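Local coordinates for protein inorganic pyrophosphatase (Helicobacter pylori, PDB 2BQY) that hydrolyses inorganic pyrophosphate to two phosphate ions, probably with magnesium as cofactor, and assembles as a homohexamer, at residues A[40-45]-A[142-147]; A[71-76]-A[103-108]; A[136-141]-A[148-153]. All blocks are in the same frame, centred on the assembly; numbering follows the deposited sequence.

Contact 1: residues A[40-45]-A[142-147]; sequences VDRVLY and DLEPNK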
loop_
_atom_site.group_PDB
_atom_site.type_symbol
_atom_site.label_atom_id
_atom_site.label_comp_id
_atom_site.label_asym_id
_atom_site.label_seq_id
_atom_site.Cartn_x
_atom_site.Cartn_y
_atom_site.Cartn_z
ATOM N N VAL A 40 16.314 -13.148 -5.102
ATOM C CA VAL A 40 15.008 -13.128 -5.729
ATOM C C VAL A 40 14.865 -14.436 -6.492
ATOM O O VAL A 40 15.343 -14.567 -7.592
ATOM C CB VAL A 40 14.878 -11.952 -6.712
ATOM C CG1 VAL A 40 13.504 -11.983 -7.366
ATOM C CG2 VAL A 40 15.099 -10.634 -5.982
ATOM N N ASP A 41 14.198 -15.409 -5.892
ATOM C CA ASP A 41 14.013 -16.721 -6.511
ATOM C C ASP A 41 13.005 -16.690 -7.651
ATOM O O ASP A 41 13.250 -17.290 -8.697
ATOM C CB ASP A 41 13.594 -17.740 -5.452
ATOM C CG ASP A 41 13.930 -19.159 -5.858
ATOM O OD1 ASP A 41 15.110 -19.435 -6.156
ATOM O OD2 ASP A 41 13.016 -20.004 -5.896
ATOM N N ARG A 42 11.875 -16.017 -7.449
ATOM C CA ARG A 42 10.876 -15.900 -8.514
ATOM C C ARG A 42 9.664 -15.058 -8.180
ATOM O O ARG A 42 9.415 -14.769 -7.021
ATOM C CB ARG A 42 10.383 -17.271 -8.945
ATOM C CG ARG A 42 9.334 -17.848 -8.040
ATOM C CD ARG A 42 8.832 -19.195 -8.554
ATOM N NE ARG A 42 9.930 -20.065 -8.985
ATOM C CZ ARG A 42 10.458 -20.033 -10.207
ATOM N NH1 ARG A 42 11.472 -20.839 -10.546
ATOM N NH2 ARG A 42 9.936 -19.207 -11.111
ATOM N N VAL A 43 8.920 -14.687 -9.218
ATOM C CA VAL A 43 7.696 -13.909 -9.081
ATOM C C VAL A 43 6.598 -14.864 -9.516
ATOM O O VAL A 43 6.661 -15.408 -10.612
ATOM C CB VAL A 43 7.692 -12.666 -10.014
ATOM C CG1 VAL A 43 6.433 -11.871 -9.801
ATOM C CG2 VAL A 43 8.899 -11.806 -9.757
ATOM N N LEU A 44 5.606 -15.069 -8.656
ATOM C CA LEU A 44 4.509 -15.985 -8.950
ATOM C C LEU A 44 3.899 -15.750 -10.329
ATOM O O LEU A 44 3.514 -14.631 -10.663
ATOM C CB LEU A 44 3.427 -15.869 -7.876
ATOM C CG LEU A 44 3.875 -16.274 -6.470
ATOM C CD1 LEU A 44 2.698 -16.193 -5.532
ATOM C CD2 LEU A 44 4.443 -17.690 -6.473
ATOM N N TYR A 45 3.849 -16.821 -11.120
ATOM C CA TYR A 45 3.305 -16.797 -12.474
ATOM C C TYR A 45 1.837 -16.403 -12.540
ATOM O O TYR A 45 1.424 -15.723 -13.475
ATOM C CB TYR A 45 3.484 -18.172 -13.125
ATOM C CG TYR A 45 4.893 -18.455 -13.636
ATOM C CD1 TYR A 45 6.017 -18.006 -12.942
ATOM C CD2 TYR A 45 5.096 -19.211 -14.793
ATOM C CE1 TYR A 45 7.294 -18.300 -13.380
ATOM C CE2 TYR A 45 6.376 -19.516 -15.241
ATOM C CZ TYR A 45 7.470 -19.057 -14.533
ATOM O OH TYR A 45 8.742 -19.328 -14.979
ATOM N N ASP A 142 0.980 -24.130 -11.049
ATOM C CA ASP A 142 0.293 -24.651 -12.228
ATOM C C ASP A 142 0.905 -24.175 -13.545
ATOM O O ASP A 142 1.104 -24.976 -14.466
ATOM C CB ASP A 142 -1.195 -24.254 -12.216
ATOM C CG ASP A 142 -1.981 -24.939 -11.109
ATOM O OD1 ASP A 142 -1.427 -25.826 -10.437
ATOM O OD2 ASP A 142 -3.168 -24.601 -10.916
ATOM N N LEU A 143 1.212 -22.885 -13.626
ATOM C CA LEU A 143 1.756 -22.319 -14.848
ATOM C C LEU A 143 3.257 -22.475 -15.036
ATOM O O LEU A 143 3.793 -22.105 -16.079
ATOM C CB LEU A 143 1.361 -20.842 -14.933
ATOM C CG LEU A 143 -0.146 -20.556 -14.925
ATOM C CD1 LEU A 143 -0.377 -19.127 -14.502
ATOM C CD2 LEU A 143 -0.765 -20.849 -16.286
ATOM N N GLU A 144 3.930 -23.035 -14.035
ATOM C CA GLU A 144 5.373 -23.222 -14.126
ATOM C C GLU A 144 5.711 -24.565 -14.756
ATOM O O GLU A 144 5.488 -25.607 -14.158
ATOM C CB GLU A 144 6.012 -23.123 -12.736
ATOM C CG GLU A 144 6.021 -21.719 -12.164
ATOM C CD GLU A 144 6.786 -21.627 -10.869
ATOM O OE1 GLU A 144 7.913 -22.161 -10.831
ATOM O OE2 GLU A 144 6.279 -21.010 -9.905
ATOM N N PRO A 145 6.242 -24.555 -15.989
ATOM C CA PRO A 145 6.621 -25.765 -16.729
ATOM C C PRO A 145 7.347 -26.819 -15.902
ATOM O O PRO A 145 8.252 -26.497 -15.099
ATOM C CB PRO A 145 7.503 -25.228 -17.847
ATOM C CG PRO A 145 6.856 -23.937 -18.159
ATOM C CD PRO A 145 6.607 -23.354 -16.766
ATOM N N ASN A 146 6.937 -28.074 -16.103
ATOM C CA ASN A 146 7.546 -29.216 -15.417
ATOM C C ASN A 146 7.571 -29.085 -13.880
ATOM O O ASN A 146 8.449 -29.636 -13.206
ATOM C CB ASN A 146 8.979 -29.430 -15.928
ATOM C CG ASN A 146 9.056 -29.447 -17.432
ATOM O OD1 ASN A 146 9.653 -28.548 -18.047
ATOM N ND2 ASN A 146 8.422 -30.454 -18.051
ATOM N N LYS A 147 6.614 -28.343 -13.336
ATOM C CA LYS A 147 6.518 -28.169 -11.890
ATOM C C LYS A 147 5.073 -28.436 -11.479
ATOM O O LYS A 147 4.128 -28.119 -12.242
ATOM C CB LYS A 147 6.919 -26.749 -11.474
ATOM C CG LYS A 147 8.398 -26.450 -11.629
ATOM C CD LYS A 147 8.718 -25.046 -11.152
ATOM C CE LYS A 147 10.184 -24.688 -11.405
ATOM N NZ LYS A 147 11.085 -25.766 -10.849
HETATM O O HOH W 1 4.414 -19.173 -9.917
#

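Contact 2: residues A[71-76]-A[103-108]; sequences LVLSDV and KLIALP. With POP (pyrophosphate 2-), chain B.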
loop_
_atom_site.group_PDB
_atom_site.type_symbol
_atom_site.label_atom_id
_atom_site.label_comp_id
_atom_site.label_asym_id
_atom_site.label_seq_id
_atom_site.Cartn_x
_atom_site.Cartn_y
_atom_site.Cartn_z
ATOM N N LEU A 71 5.682 -22.001 7.658
ATOM C CA LEU A 71 4.817 -20.867 7.391
ATOM C C LEU A 71 4.439 -20.219 8.715
ATOM O O LEU A 71 3.982 -20.892 9.633
ATOM C CB LEU A 71 3.549 -21.311 6.663
ATOM C CG LEU A 71 3.666 -21.760 5.204
ATOM C CD1 LEU A 71 4.313 -23.136 5.102
ATOM C CD2 LEU A 71 2.282 -21.815 4.607
ATOM N N VAL A 72 4.651 -18.909 8.815
ATOM C CA VAL A 72 4.317 -18.165 10.027
ATOM C C VAL A 72 3.027 -17.374 9.824
ATOM O O VAL A 72 2.997 -16.354 9.160
ATOM C CB VAL A 72 5.465 -17.206 10.431
ATOM C CG1 VAL A 72 5.118 -16.489 11.725
ATOM C CG2 VAL A 72 6.751 -17.986 10.581
ATOM N N LEU A 73 1.945 -17.873 10.402
ATOM C CA LEU A 73 0.647 -17.237 10.283
ATOM C C LEU A 73 0.448 -16.090 11.261
ATOM O O LEU A 73 0.838 -16.169 12.425
ATOM C CB LEU A 73 -0.458 -18.281 10.477
ATOM C CG LEU A 73 -0.707 -19.285 9.343
ATOM C CD1 LEU A 73 0.547 -20.101 9.071
ATOM C CD2 LEU A 73 -1.849 -20.196 9.719
ATOM N N SER A 74 -0.163 -15.017 10.766
ATOM C CA SER A 74 -0.451 -13.827 11.564
ATOM C C SER A 74 -1.208 -12.841 10.705
ATOM O O SER A 74 -1.310 -13.042 9.500
ATOM C CB SER A 74 0.828 -13.169 12.081
ATOM O OG SER A 74 1.577 -12.598 11.035
ATOM N N ASP A 75 -1.747 -11.789 11.316
ATOM C CA ASP A 75 -2.500 -10.790 10.562
ATOM C C ASP A 75 -1.593 -9.842 9.787
ATOM O O ASP A 75 -2.008 -9.274 8.771
ATOM C CB ASP A 75 -3.418 -9.971 11.488
ATOM C CG ASP A 75 -4.531 -10.810 12.104
ATOM O OD1 ASP A 75 -4.732 -11.964 11.664
ATOM O OD2 ASP A 75 -5.216 -10.302 13.021
ATOM N N VAL A 76 -0.358 -9.688 10.260
ATOM C CA VAL A 76 0.588 -8.793 9.618
ATOM C C VAL A 76 1.633 -9.530 8.798
ATOM O O VAL A 76 1.886 -10.709 8.997
ATOM C CB VAL A 76 1.313 -7.896 10.666
ATOM C CG1 VAL A 76 0.286 -7.073 11.459
ATOM C CG2 VAL A 76 2.168 -8.757 11.607
ATOM N N LYS A 103 5.946 -28.761 5.217
ATOM C CA LYS A 103 5.951 -27.357 5.591
ATOM C C LYS A 103 5.318 -27.135 6.959
ATOM O O LYS A 103 4.109 -27.274 7.131
ATOM C CB LYS A 103 5.239 -26.521 4.527
ATOM C CG LYS A 103 5.817 -26.727 3.144
ATOM C CD LYS A 103 5.463 -25.638 2.209
ATOM C CE LYS A 103 6.223 -25.799 0.894
ATOM N NZ LYS A 103 7.681 -26.000 1.101
ATOM N N LEU A 104 6.152 -26.789 7.933
ATOM C CA LEU A 104 5.678 -26.539 9.288
ATOM C C LEU A 104 4.734 -25.331 9.380
ATOM O O LEU A 104 4.958 -24.302 8.749
ATOM C CB LEU A 104 6.877 -26.328 10.214
ATOM C CG LEU A 104 7.899 -27.459 10.310
ATOM C CD1 LEU A 104 9.069 -27.019 11.205
ATOM C CD2 LEU A 104 7.242 -28.690 10.840
ATOM N N ILE A 105 3.663 -25.486 10.151
ATOM C CA ILE A 105 2.689 -24.421 10.350
ATOM C C ILE A 105 2.967 -23.828 11.726
ATOM O O ILE A 105 2.833 -24.506 12.741
ATOM C CB ILE A 105 1.251 -24.973 10.311
ATOM C CG1 ILE A 105 1.022 -25.748 9.008
ATOM C CG2 ILE A 105 0.259 -23.838 10.449
ATOM C CD1 ILE A 105 1.306 -24.966 7.759
ATOM N N ALA A 106 3.361 -22.560 11.762
ATOM C CA ALA A 106 3.677 -21.912 13.034
ATOM C C ALA A 106 3.017 -20.554 13.227
ATOM O O ALA A 106 2.454 -19.987 12.294
ATOM C CB ALA A 106 5.180 -21.764 13.172
ATOM N N LEU A 107 3.095 -20.061 14.458
ATOM C CA LEU A 107 2.540 -18.774 14.855
ATOM C C LEU A 107 3.574 -18.069 15.707
ATOM O O LEU A 107 4.273 -18.709 16.480
ATOM C CB LEU A 107 1.261 -18.959 15.678
ATOM C CG LEU A 107 -0.034 -19.359 14.973
ATOM C CD1 LEU A 107 -1.090 -19.676 15.999
ATOM C CD2 LEU A 107 -0.500 -18.226 14.083
ATOM N N PRO A 108 3.686 -16.742 15.580
ATOM C CA PRO A 108 4.676 -16.016 16.381
ATOM C C PRO A 108 4.383 -16.188 17.865
ATOM O O PRO A 108 3.226 -16.238 18.267
ATOM C CB PRO A 108 4.526 -14.575 15.897
ATOM C CG PRO A 108 3.081 -14.511 15.534
ATOM C CD PRO A 108 2.848 -15.804 14.811
HETATM P P1 POP B . 9.655 -24.966 -4.443
HETATM O O1 POP B . 9.590 -24.107 -5.734
HETATM O O2 POP B . 11.074 -25.659 -4.170
HETATM O O3 POP B . 8.503 -26.022 -4.405
HETATM O O POP B . 9.409 -23.859 -3.216
HETATM P P2 POP B . 9.394 -24.320 -1.602
HETATM O O4 POP B . 10.773 -24.950 -1.283
HETATM O O5 POP B . 9.148 -23.018 -0.873
HETATM O O6 POP B . 8.247 -25.353 -1.438
#

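Contact 3: residues A[136-141]-A[148-153]; sequences FFETYK and WVKVKG. With POP (pyrophosphate 2-), chain B.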
loop_
_atom_site.group_PDB
_atom_site.type_symbol
_atom_site.label_atom_id
_atom_site.label_comp_id
_atom_site.label_asym_id
_atom_site.label_seq_id
_atom_site.Cartn_x
_atom_site.Cartn_y
_atom_site.Cartn_z
ATOM N N PHE A 136 -3.635 -22.675 -2.235
ATOM C CA PHE A 136 -2.539 -21.873 -2.755
ATOM C C PHE A 136 -1.415 -22.775 -3.267
ATOM O O PHE A 136 -0.952 -22.628 -4.404
ATOM C CB PHE A 136 -2.003 -20.941 -1.654
ATOM C CG PHE A 136 -0.762 -20.191 -2.047
ATOM C CD1 PHE A 136 -0.840 -19.065 -2.854
ATOM C CD2 PHE A 136 0.494 -20.632 -1.633
ATOM C CE1 PHE A 136 0.336 -18.377 -3.256
ATOM C CE2 PHE A 136 1.679 -19.955 -2.028
ATOM C CZ PHE A 136 1.592 -18.828 -2.841
ATOM N N PHE A 137 -0.974 -23.689 -2.408
ATOM C CA PHE A 137 0.115 -24.595 -2.746
ATOM C C PHE A 137 -0.262 -25.580 -3.845
ATOM O O PHE A 137 0.573 -25.972 -4.679
ATOM C CB PHE A 137 0.553 -25.353 -1.497
ATOM C CG PHE A 137 1.407 -24.540 -0.571
ATOM C CD1 PHE A 137 2.724 -24.213 -0.910
ATOM C CD2 PHE A 137 0.893 -24.101 0.645
ATOM C CE1 PHE A 137 3.520 -23.443 -0.049
ATOM C CE2 PHE A 137 1.670 -23.336 1.501
ATOM C CZ PHE A 137 2.993 -23.010 1.156
ATOM N N GLU A 138 -1.532 -25.958 -3.862
ATOM C CA GLU A 138 -2.027 -26.891 -4.857
ATOM C C GLU A 138 -2.126 -26.274 -6.251
ATOM O O GLU A 138 -2.320 -26.985 -7.235
ATOM C CB GLU A 138 -3.403 -27.401 -4.426
ATOM C CG GLU A 138 -4.046 -28.426 -5.347
ATOM C CD GLU A 138 -3.381 -29.825 -5.282
ATOM O OE1 GLU A 138 -3.170 -30.330 -4.137
ATOM O OE2 GLU A 138 -3.087 -30.412 -6.372
ATOM N N THR A 139 -1.984 -24.954 -6.343
ATOM C CA THR A 139 -2.113 -24.283 -7.638
ATOM C C THR A 139 -1.070 -23.219 -7.990
ATOM O O THR A 139 -0.928 -22.851 -9.151
ATOM C CB THR A 139 -3.508 -23.618 -7.760
ATOM O OG1 THR A 139 -3.653 -22.631 -6.732
ATOM C CG2 THR A 139 -4.622 -24.646 -7.621
ATOM N N TYR A 140 -0.331 -22.733 -7.003
ATOM C CA TYR A 140 0.648 -21.679 -7.250
ATOM C C TYR A 140 1.778 -22.062 -8.208
ATOM O O TYR A 140 2.600 -21.209 -8.571
ATOM C CB TYR A 140 1.223 -21.137 -5.924
ATOM C CG TYR A 140 2.374 -21.926 -5.329
ATOM C CD1 TYR A 140 2.292 -23.309 -5.151
ATOM C CD2 TYR A 140 3.539 -21.278 -4.929
ATOM C CE1 TYR A 140 3.347 -24.027 -4.587
ATOM C CE2 TYR A 140 4.601 -21.977 -4.363
ATOM C CZ TYR A 140 4.506 -23.353 -4.190
ATOM O OH TYR A 140 5.556 -24.043 -3.610
ATOM N N LYS A 141 1.820 -23.330 -8.615
ATOM C CA LYS A 141 2.851 -23.772 -9.552
ATOM C C LYS A 141 2.263 -24.367 -10.821
ATOM O O LYS A 141 2.963 -25.000 -11.585
ATOM C CB LYS A 141 3.805 -24.779 -8.892
ATOM C CG LYS A 141 4.897 -24.129 -8.045
ATOM C CD LYS A 141 6.118 -25.018 -7.887
ATOM C CE LYS A 141 5.988 -25.996 -6.753
ATOM N NZ LYS A 141 7.145 -26.978 -6.702
ATOM N N TRP A 148 4.906 -29.006 -10.285
ATOM C CA TRP A 148 3.568 -29.325 -9.781
ATOM C C TRP A 148 3.565 -29.631 -8.294
ATOM O O TRP A 148 4.606 -29.833 -7.689
ATOM C CB TRP A 148 2.979 -30.522 -10.552
ATOM C CG TRP A 148 3.911 -31.718 -10.598
ATOM C CD1 TRP A 148 4.939 -31.929 -11.481
ATOM C CD2 TRP A 148 3.931 -32.832 -9.688
ATOM N NE1 TRP A 148 5.594 -33.100 -11.172
ATOM C CE2 TRP A 148 5.008 -33.669 -10.072
ATOM C CE3 TRP A 148 3.160 -33.188 -8.568
ATOM C CZ2 TRP A 148 5.312 -34.864 -9.398
ATOM C CZ3 TRP A 148 3.462 -34.367 -7.895
ATOM C CH2 TRP A 148 4.542 -35.187 -8.308
ATOM N N VAL A 149 2.372 -29.654 -7.715
ATOM C CA VAL A 149 2.191 -29.933 -6.302
ATOM C C VAL A 149 0.905 -30.727 -6.096
ATOM O O VAL A 149 -0.101 -30.471 -6.762
ATOM C CB VAL A 149 2.101 -28.616 -5.476
ATOM C CG1 VAL A 149 1.827 -28.936 -4.010
ATOM C CG2 VAL A 149 3.385 -27.832 -5.614
ATOM N N LYS A 150 0.952 -31.689 -5.175
ATOM C CA LYS A 150 -0.208 -32.497 -4.828
ATOM C C LYS A 150 -0.310 -32.596 -3.315
ATOM O O LYS A 150 0.294 -33.474 -2.697
ATOM C CB LYS A 150 -0.099 -33.876 -5.472
ATOM C CG LYS A 150 -0.550 -33.862 -6.942
ATOM C CD LYS A 150 0.069 -34.986 -7.775
ATOM C CE LYS A 150 -0.342 -36.363 -7.287
ATOM N NZ LYS A 150 0.192 -37.429 -8.210
ATOM N N VAL A 151 -1.061 -31.666 -2.738
ATOM C CA VAL A 151 -1.266 -31.580 -1.296
ATOM C C VAL A 151 -1.986 -32.781 -0.696
ATOM O O VAL A 151 -3.038 -33.188 -1.180
ATOM C CB VAL A 151 -2.058 -30.308 -0.935
ATOM C CG1 VAL A 151 -2.256 -30.217 0.587
ATOM C CG2 VAL A 151 -1.326 -29.083 -1.479
ATOM N N LYS A 152 -1.407 -33.340 0.363
ATOM C CA LYS A 152 -1.986 -34.491 1.047
ATOM C C LYS A 152 -2.917 -33.966 2.122
ATOM O O LYS A 152 -4.096 -34.292 2.134
ATOM C CB LYS A 152 -0.894 -35.361 1.690
ATOM C CG LYS A 152 0.258 -35.734 0.752
ATOM C CD LYS A 152 -0.228 -36.531 -0.443
ATOM C CE LYS A 152 0.923 -36.867 -1.381
ATOM N NZ LYS A 152 0.480 -37.599 -2.587
ATOM N N GLY A 153 -2.381 -33.140 3.018
ATOM C CA GLY A 153 -3.187 -32.588 4.091
ATOM C C GLY A 153 -2.369 -32.061 5.262
ATOM O O GLY A 153 -1.136 -31.967 5.192
HETATM P P1 POP B . 9.655 -24.966 -4.443
HETATM O O1 POP B . 9.590 -24.107 -5.734
HETATM O O2 POP B . 11.074 -25.659 -4.170
HETATM O O3 POP B . 8.503 -26.022 -4.405
HETATM O O POP B . 9.409 -23.859 -3.216
HETATM P P2 POP B . 9.394 -24.320 -1.602
HETATM O O4 POP B . 10.773 -24.950 -1.283
HETATM O O5 POP B . 9.148 -23.018 -0.873
HETATM O O6 POP B . 8.247 -25.353 -1.438
#

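Contact 1: residues A[40-45]-A[142-147]
E144 reaches from a loop to R42 and Y45, joining the end of strand 37-43 to the type II beta turn E144-K147. On the strand side D41 and R42 form a classic beta bulge opposite K28; on the turn side a weak bond from K147 N to E144 O closes the turn. The E144 side chain can be followed outward. CB leads off from the backbone, and CG then sits over the face of the Y45 ring, 3.5 Å from its centroid and only 2° off the ring normal, a well-centred CH-pi contact. The chain then runs straight (chi2 -174°) and carries CD past the ring to within 3.9 Å of R42 CD. At the tip the two oxygens part company. OE1 lies over the centre of one face of the R42 guanidinium, 3.4 Å from NE, in a salt bridge that rests on charge because no N-H points at the oxygen. OE2 comes beside R42 CD; one water accepts from Y45 N and donates to E144 OE2 (2.6 Å), bridging the carboxylate to the loop that follows the strand. L143 packs its CB against Y45 CB, and P145 CD lies near Y45 CE2. R42, a predicted substrate-binding residue, turns its chain at chi3 (45°), bringing one face of the guanidinium against the carboxylate; its NH2 also makes a weak hydrogen bond to the carbonyl oxygen of K111 of a neighbouring subunit. From the far end of the turn, K147 CE approaches R42 NH1 at 4.1 Å.

Contact 2: residues A[71-76]-A[103-108]
A parallel beta ladder in the curled mixed sheet pairs L71 with I105 and V72 with A106, the end of strand 69-72 running beside strand 99-108. Three backbone bonds carry it: L71 N to L104 O (2.6 Å), A106 N to L71 O (2.8 Å) and L73 N to A106 O (2.9 Å). The next bond of this pattern would run to L73 O from residue 108, but P108 has no N-H, and its CD faces that oxygen instead at 3.1 Å. The ladder stops there, and just beyond it S74 OG reaches forward to V76 O, meeting a lone pair in the carbonyl plane. Side chains fill both faces. On one, L73 CD1 crosses to I105 CG2 at 4.0 Å; on the other, V72 CG1 packs on P108 CD at 3.9 Å. L107 CD2 touches L73 CB at 3.6 Å. L71 CD1 reaches along the sheet to K103 CB and lies against the start of that long side chain. K103 runs extended until a final bend (chi4 -50°) turns NZ to pyrophosphate O6 at 2.7 Å. The ammonium is also hydrogen-bonded to Y54 and salt-bridged to D101, a predicted magnesium ligand; these two and the phosphate oxygen together fix where it lies. Around the pair, strand 82-96 continues the sheet beyond 99-108 and strand 53-56 flanks 69-72, while I133 and F137 of helix 127-139 cover the face carrying L71 and L73.

Contact 3: residues A[136-141]-A[148-153]
V149 meets F137 and K141, and V151 meets E138, where strand 149-155 packs against the C-terminal end of helix 127-139. The helix runs through the 142-147 loop, with its type II turn, into this strand, which pairs antiparallel with strand 82-96 in the main sheet. W148 comes first; its CB points away from the helix end, while W148 N hydrogen-bonds to E97 OE1, the oxygen that also forms a salt bridge with K141. V149 is the wedge. Its CB sits 3.2 Å from F137 O, and CG2, set beside its own backbone N, presses tightly on K141 CE at 3.4 Å and lies obliquely by Y140 CE1. K150 faces outward, its backbone paired with E95. At V151 the N-H is taken by E138 OE1 (2.9 Å), met on the syn side but 29° out of the carboxylate plane. E138 gets there by a bend at chi2 (73°), which also brings OE2 to 3.0 Å from V149 O, two acceptors without a bond that may favour a proton on the carboxylate. V151 CG2 meets the CB of F137. K152 and G153 then form a classic beta bulge opposite N93. Against V149 the K141 chain crosses at about a right angle, and its NZ ends 2.8 Å from pyrophosphate O3.

How the contacts relate
Contacts 2 and 3 share the bound pyrophosphate, and contact 1 lies close by: K103 of contact 2 and K141 of contact 3 each hydrogen-bond it, one at either phosphate, while the nearest atom of the R42 side chain is about 5 Å from the ligand. R42 and Y140 of contact 3 are predicted substrate-binding residues. Contacts 2 and 3 meet at F137, whose CE2 is 3.5 Å from L71 CD2 and whose CE1 is 3.7 Å from K103 CD, so the helix end packs on the sheet next to the ligand. Contacts 1 and 3 are joined by the short 142-147 loop and by L44, whose CD1 lies 3.9 Å from F136 CZ. Contacts 1 and 2 do not touch; their centres are about 23 Å apart.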